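Local coordinates for ribosomal protein uL16 3-hydroxylase (Escherichia coli, PDB 4CCL) that hydroxylates an arginine of ribosomal protein uL16 at its C-3 carbon, as an iron- and 2-oxoglutarate-dependent JmjC oxygenase that works as a homodimer, at residues B[17-28]-B[174-185]. Numbering follows the deposited sequence.
Sequences WQKRPVVLKRGF and EPGDILYIPPGF
Val-22 and Leu-24 pair in antiparallel fashion with Tyr-180 and Ile-178, each pair joined by two backbone hydrogen bonds, so that the short strand 22-24 lies along the edge of strand 178-181 and ends the sheet of the JmjC cupin fold within this chain. Beyond Leu-24 a type II turn runs to Gly-27, and Asp-177 grips it. The OD1 atom of Asp-177 takes the backbone N of Arg-26 at 2.8 Å in an almost straight bond (174°). Its OD2 is held from opposite faces of the carboxylate plane, by Glu-174 N and by Lys-25 NZ, the latter a salt bridge of 3.1 Å. With an alanine here, the N-H groups of Arg-26 and Glu-174 would probably lose this acceptor and Lys-25 its mate, leaving the 24-27 turn less firmly fixed. Phe-28 N then bonds to Gly-176 O, while the CD1 methyl of Ile-178 lies 3.8 Å from Gly-27 CA.

At the far end Tyr-180, with CG anti to its own backbone N (chi1 166°), extends past Arg-20 to the loop at Trp-17 and Gln-18. Its OH accepts Gln-18 N at 2.6 Å and also bonds to Asp-130, and its CE1 lies 3.6 Å from Trp-17 CE3; the planes are inclined by only 26°, but the rings hardly overlap. Pro-21 sets its CD over one face of the Phe-185 ring in a CH-pi contact, 3.8 Å from the centroid. NH1 of Arg-20 meets that ring at its edge, while NH2 makes a salt bridge with Glu-146. Phe-185 O bonds to ND1 of the iron ligand His-187. A carboxylate-held turn, a backbone ladder, and aromatic and proline packing with the Tyr-180 OH bond thus join the edge strand to the run leading into strand 187-191.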
loop_
_atom_site.group_PDB
_atom_site.type_symbol
_atom_site.label_atom_id
_atom_site.label_comp_id
_atom_site.label_asym_id
_atom_site.label_seq_id
_atom_site.Cartn_x
_atom_site.Cartn_y
_atom_site.Cartn_z
ATOM N N TRP B 17 -32.951 6.203 4.064
ATOM C CA TRP B 17 -31.562 6.242 3.619
ATOM C C TRP B 17 -30.680 5.204 4.307
ATOM O O TRP B 17 -30.654 5.100 5.532
ATOM C CB TRP B 17 -30.989 7.629 3.907
ATOM C CG TRP B 17 -29.521 7.728 3.693
ATOM C CD1 TRP B 17 -28.548 7.720 4.650
ATOM C CD2 TRP B 17 -28.851 7.850 2.439
ATOM N NE1 TRP B 17 -27.310 7.835 4.066
ATOM C CE2 TRP B 17 -27.470 7.912 2.705
ATOM C CE3 TRP B 17 -29.285 7.910 1.111
ATOM C CZ2 TRP B 17 -26.520 8.035 1.698
ATOM C CZ3 TRP B 17 -28.340 8.031 0.110
ATOM C CH2 TRP B 17 -26.973 8.092 0.408
ATOM N N GLN B 18 -29.969 4.437 3.481
ATOM C CA GLN B 18 -29.114 3.336 3.922
ATOM C C GLN B 18 -29.873 2.260 4.701
ATOM O O GLN B 18 -29.276 1.506 5.469
ATOM C CB GLN B 18 -27.940 3.863 4.752
ATOM C CG GLN B 18 -26.831 4.494 3.937
ATOM C CD GLN B 18 -25.716 3.515 3.626
ATOM O OE1 GLN B 18 -25.264 2.776 4.500
ATOM N NE2 GLN B 18 -25.273 3.499 2.374
ATOM N N LYS B 19 -31.186 2.187 4.496
ATOM C CA LYS B 19 -32.009 1.203 5.194
ATOM C C LYS B 19 -32.932 0.430 4.257
ATOM O O LYS B 19 -32.746 -0.764 4.032
ATOM C CB LYS B 19 -32.829 1.878 6.295
ATOM C CG LYS B 19 -31.997 2.698 7.266
ATOM C CD LYS B 19 -32.864 3.407 8.287
ATOM C CE LYS B 19 -32.083 4.508 8.986
ATOM N NZ LYS B 19 -31.763 5.624 8.047
ATOM N N ARG B 20 -33.927 1.127 3.711
ATOM C CA ARG B 20 -34.958 0.506 2.887
ATOM C C ARG B 20 -35.160 1.287 1.598
ATOM O O ARG B 20 -35.038 2.513 1.584
ATOM C CB ARG B 20 -36.286 0.456 3.647
ATOM C CG ARG B 20 -36.205 -0.178 5.025
ATOM C CD ARG B 20 -35.759 -1.626 4.946
ATOM N NE ARG B 20 -36.731 -2.466 4.254
ATOM C CZ ARG B 20 -36.516 -3.735 3.921
ATOM N NH1 ARG B 20 -35.359 -4.311 4.215
ATOM N NH2 ARG B 20 -37.455 -4.428 3.294
ATOM N N PRO B 21 -35.476 0.578 0.505
ATOM C CA PRO B 21 -35.783 1.247 -0.760
ATOM C C PRO B 21 -37.182 1.849 -0.793
ATOM O O PRO B 21 -38.078 1.379 -0.092
ATOM C CB PRO B 21 -35.676 0.114 -1.785
ATOM C CG PRO B 21 -36.009 -1.108 -1.022
ATOM C CD PRO B 21 -35.448 -0.888 0.361
ATOM N N VAL B 22 -37.360 2.890 -1.601
ATOM C CA VAL B 22 -38.688 3.462 -1.800
ATOM C C VAL B 22 -38.912 3.871 -3.244
ATOM O O VAL B 22 -37.964 4.117 -3.985
ATOM C CB VAL B 22 -38.945 4.712 -0.924
ATOM C CG1 VAL B 22 -40.141 4.489 -0.013
ATOM C CG2 VAL B 22 -37.708 5.100 -0.137
ATOM N N VAL B 23 -40.176 3.930 -3.639
ATOM C CA VAL B 23 -40.546 4.619 -4.860
ATOM C C VAL B 23 -41.090 5.970 -4.442
ATOM O O VAL B 23 -42.080 6.049 -3.715
ATOM C CB VAL B 23 -41.625 3.868 -5.654
ATOM C CG1 VAL B 23 -42.060 4.695 -6.856
ATOM C CG2 VAL B 23 -41.109 2.513 -6.097
ATOM N N LEU B 24 -40.438 7.034 -4.887
ATOM C CA LEU B 24 -40.919 8.366 -4.581
ATOM C C LEU B 24 -41.660 8.836 -5.818
ATOM O O LEU B 24 -41.052 9.123 -6.850
ATOM C CB LEU B 24 -39.740 9.292 -4.279
ATOM C CG LEU B 24 -38.718 8.758 -3.270
ATOM C CD1 LEU B 24 -37.426 9.551 -3.335
ATOM C CD2 LEU B 24 -39.285 8.771 -1.854
ATOM N N LYS B 25 -42.981 8.914 -5.706
ATOM C CA LYS B 25 -43.826 9.229 -6.847
ATOM C C LYS B 25 -43.851 10.733 -7.047
ATOM O O LYS B 25 -44.017 11.485 -6.087
ATOM C CB LYS B 25 -45.246 8.705 -6.628
ATOM C CG LYS B 25 -45.358 7.194 -6.460
ATOM C CD LYS B 25 -46.100 6.547 -7.622
ATOM C CE LYS B 25 -45.181 6.280 -8.799
ATOM N NZ LYS B 25 -45.956 5.882 -10.008
ATOM N N ARG B 26 -43.686 11.158 -8.297
ATOM C CA ARG B 26 -43.636 12.576 -8.648
ATOM C C ARG B 26 -42.587 13.308 -7.819
ATOM O O ARG B 26 -42.851 14.388 -7.290
ATOM C CB ARG B 26 -45.003 13.238 -8.458
ATOM C CG ARG B 26 -46.147 12.538 -9.165
ATOM C CD ARG B 26 -46.418 13.124 -10.542
ATOM N NE ARG B 26 -47.826 13.483 -10.697
ATOM C CZ ARG B 26 -48.270 14.725 -10.863
ATOM N NH1 ARG B 26 -47.415 15.737 -10.909
ATOM N NH2 ARG B 26 -49.570 14.956 -10.993
ATOM N N GLY B 27 -41.410 12.699 -7.689
ATOM C CA GLY B 27 -40.293 13.331 -7.008
ATOM C C GLY B 27 -40.022 14.665 -7.668
ATOM O O GLY B 27 -39.765 15.666 -6.999
ATOM N N PHE B 28 -40.091 14.668 -8.993
ATOM C CA PHE B 28 -40.092 15.897 -9.766
ATOM C C PHE B 28 -41.456 16.077 -10.418
ATOM O O PHE B 28 -41.954 15.170 -11.087
ATOM C CB PHE B 28 -39.003 15.867 -10.838
ATOM C CG PHE B 28 -37.612 15.836 -10.286
ATOM C CD1 PHE B 28 -37.045 16.974 -9.740
ATOM C CD2 PHE B 28 -36.867 14.668 -10.315
ATOM C CE1 PHE B 28 -35.763 16.949 -9.232
ATOM C CE2 PHE B 28 -35.585 14.638 -9.808
ATOM C CZ PHE B 28 -35.032 15.779 -9.265
ATOM N N GLU B 174 -43.579 6.453 -13.828
ATOM C CA GLU B 174 -43.966 7.550 -14.699
ATOM C C GLU B 174 -42.861 8.602 -14.638
ATOM O O GLU B 174 -42.094 8.628 -13.677
ATOM C CB GLU B 174 -45.302 8.135 -14.233
ATOM C CG GLU B 174 -46.349 7.092 -13.837
ATOM C CD GLU B 174 -47.004 6.407 -15.027
ATOM O OE1 GLU B 174 -46.555 6.628 -16.171
ATOM O OE2 GLU B 174 -47.976 5.650 -14.819
ATOM N N PRO B 175 -42.756 9.458 -15.671
ATOM C CA PRO B 175 -41.748 10.526 -15.641
ATOM C C PRO B 175 -41.862 11.399 -14.394
ATOM O O PRO B 175 -42.954 11.856 -14.057
ATOM C CB PRO B 175 -42.063 11.348 -16.900
ATOM C CG PRO B 175 -43.424 10.891 -17.357
ATOM C CD PRO B 175 -43.516 9.462 -16.931
ATOM N N GLY B 176 -40.736 11.620 -13.722
ATOM C CA GLY B 176 -40.714 12.374 -12.482
ATOM C C GLY B 176 -40.584 11.492 -11.253
ATOM O O GLY B 176 -40.208 11.964 -10.180
ATOM N N ASP B 177 -40.895 10.208 -11.411
ATOM C CA ASP B 177 -40.781 9.254 -10.313
ATOM C C ASP B 177 -39.324 8.919 -10.016
ATOM O O ASP B 177 -38.473 8.921 -10.909
ATOM C CB ASP B 177 -41.557 7.973 -10.620
ATOM C CG ASP B 177 -43.042 8.216 -10.799
ATOM O OD1 ASP B 177 -43.568 9.193 -10.223
ATOM O OD2 ASP B 177 -43.684 7.424 -11.517
ATOM N N ILE B 178 -39.043 8.636 -8.748
ATOM C CA ILE B 178 -37.700 8.274 -8.317
ATOM C C ILE B 178 -37.736 6.991 -7.505
ATOM O O ILE B 178 -38.599 6.816 -6.644
ATOM C CB ILE B 178 -37.073 9.375 -7.449
ATOM C CG1 ILE B 178 -37.217 10.734 -8.129
ATOM C CG2 ILE B 178 -35.608 9.070 -7.169
ATOM C CD1 ILE B 178 -36.815 11.881 -7.256
ATOM N N LEU B 179 -36.804 6.090 -7.792
ATOM C CA LEU B 179 -36.649 4.876 -7.010
ATOM C C LEU B 179 -35.330 4.922 -6.241
ATOM O O LEU B 179 -34.257 4.827 -6.836
ATOM C CB LEU B 179 -36.684 3.656 -7.932
ATOM C CG LEU B 179 -36.355 2.290 -7.327
ATOM C CD1 LEU B 179 -37.341 1.933 -6.230
ATOM C CD2 LEU B 179 -36.343 1.220 -8.408
ATOM N N TYR B 180 -35.412 5.065 -4.921
ATOM C CA TYR B 180 -34.221 5.022 -4.083
ATOM C C TYR B 180 -33.924 3.598 -3.644
ATOM O O TYR B 180 -34.766 2.950 -3.021
ATOM C CB TYR B 180 -34.351 5.904 -2.839
ATOM C CG TYR B 180 -33.264 5.591 -1.833
ATOM C CD1 TYR B 180 -31.950 5.967 -2.072
ATOM C CD2 TYR B 180 -33.541 4.884 -0.667
ATOM C CE1 TYR B 180 -30.945 5.668 -1.173
ATOM C CE2 TYR B 180 -32.540 4.581 0.236
ATOM C CZ TYR B 180 -31.245 4.976 -0.024
ATOM O OH TYR B 180 -30.243 4.682 0.866
ATOM N N ILE B 181 -32.739 3.116 -4.004
ATOM C CA ILE B 181 -32.253 1.802 -3.593
ATOM C C ILE B 181 -30.979 1.869 -2.743
ATOM O O ILE B 181 -29.953 2.360 -3.212
ATOM C CB ILE B 181 -32.000 0.895 -4.807
ATOM C CG1 ILE B 181 -33.176 0.985 -5.789
ATOM C CG2 ILE B 181 -31.772 -0.536 -4.351
ATOM C CD1 ILE B 181 -32.953 0.252 -7.094
ATOM N N PRO B 182 -31.040 1.390 -1.488
ATOM C CA PRO B 182 -29.824 1.247 -0.680
ATOM C C PRO B 182 -28.986 0.087 -1.207
ATOM O O PRO B 182 -29.525 -0.767 -1.909
ATOM C CB PRO B 182 -30.361 0.899 0.717
ATOM C CG PRO B 182 -31.840 1.143 0.662
ATOM C CD PRO B 182 -32.235 0.944 -0.758
ATOM N N PRO B 183 -27.686 0.047 -0.873
ATOM C CA PRO B 183 -26.834 -1.057 -1.329
ATOM C C PRO B 183 -27.253 -2.401 -0.745
ATOM O O PRO B 183 -27.660 -2.470 0.413
ATOM C CB PRO B 183 -25.449 -0.669 -0.801
ATOM C CG PRO B 183 -25.714 0.267 0.324
ATOM C CD PRO B 183 -26.927 1.037 -0.091
ATOM N N GLY B 184 -27.155 -3.458 -1.545
ATOM C CA GLY B 184 -27.474 -4.792 -1.076
ATOM C C GLY B 184 -28.824 -5.308 -1.541
ATOM O O GLY B 184 -29.136 -6.488 -1.370
ATOM N N PHE B 185 -29.630 -4.428 -2.128
ATOM C CA PHE B 185 -30.950 -4.816 -2.611
ATOM C C PHE B 185 -30.918 -5.118 -4.101
ATOM O O PHE B 185 -30.638 -4.236 -4.910
ATOM C CB PHE B 185 -31.979 -3.717 -2.322
ATOM C CG PHE B 185 -32.316 -3.572 -0.866
ATOM C CD1 PHE B 185 -31.488 -2.857 -0.020
ATOM C CD2 PHE B 185 -33.461 -4.153 -0.343
ATOM C CE1 PHE B 185 -31.791 -2.720 1.320
ATOM C CE2 PHE B 185 -33.772 -4.020 1.000
ATOM C CZ PHE B 185 -32.935 -3.302 1.832
#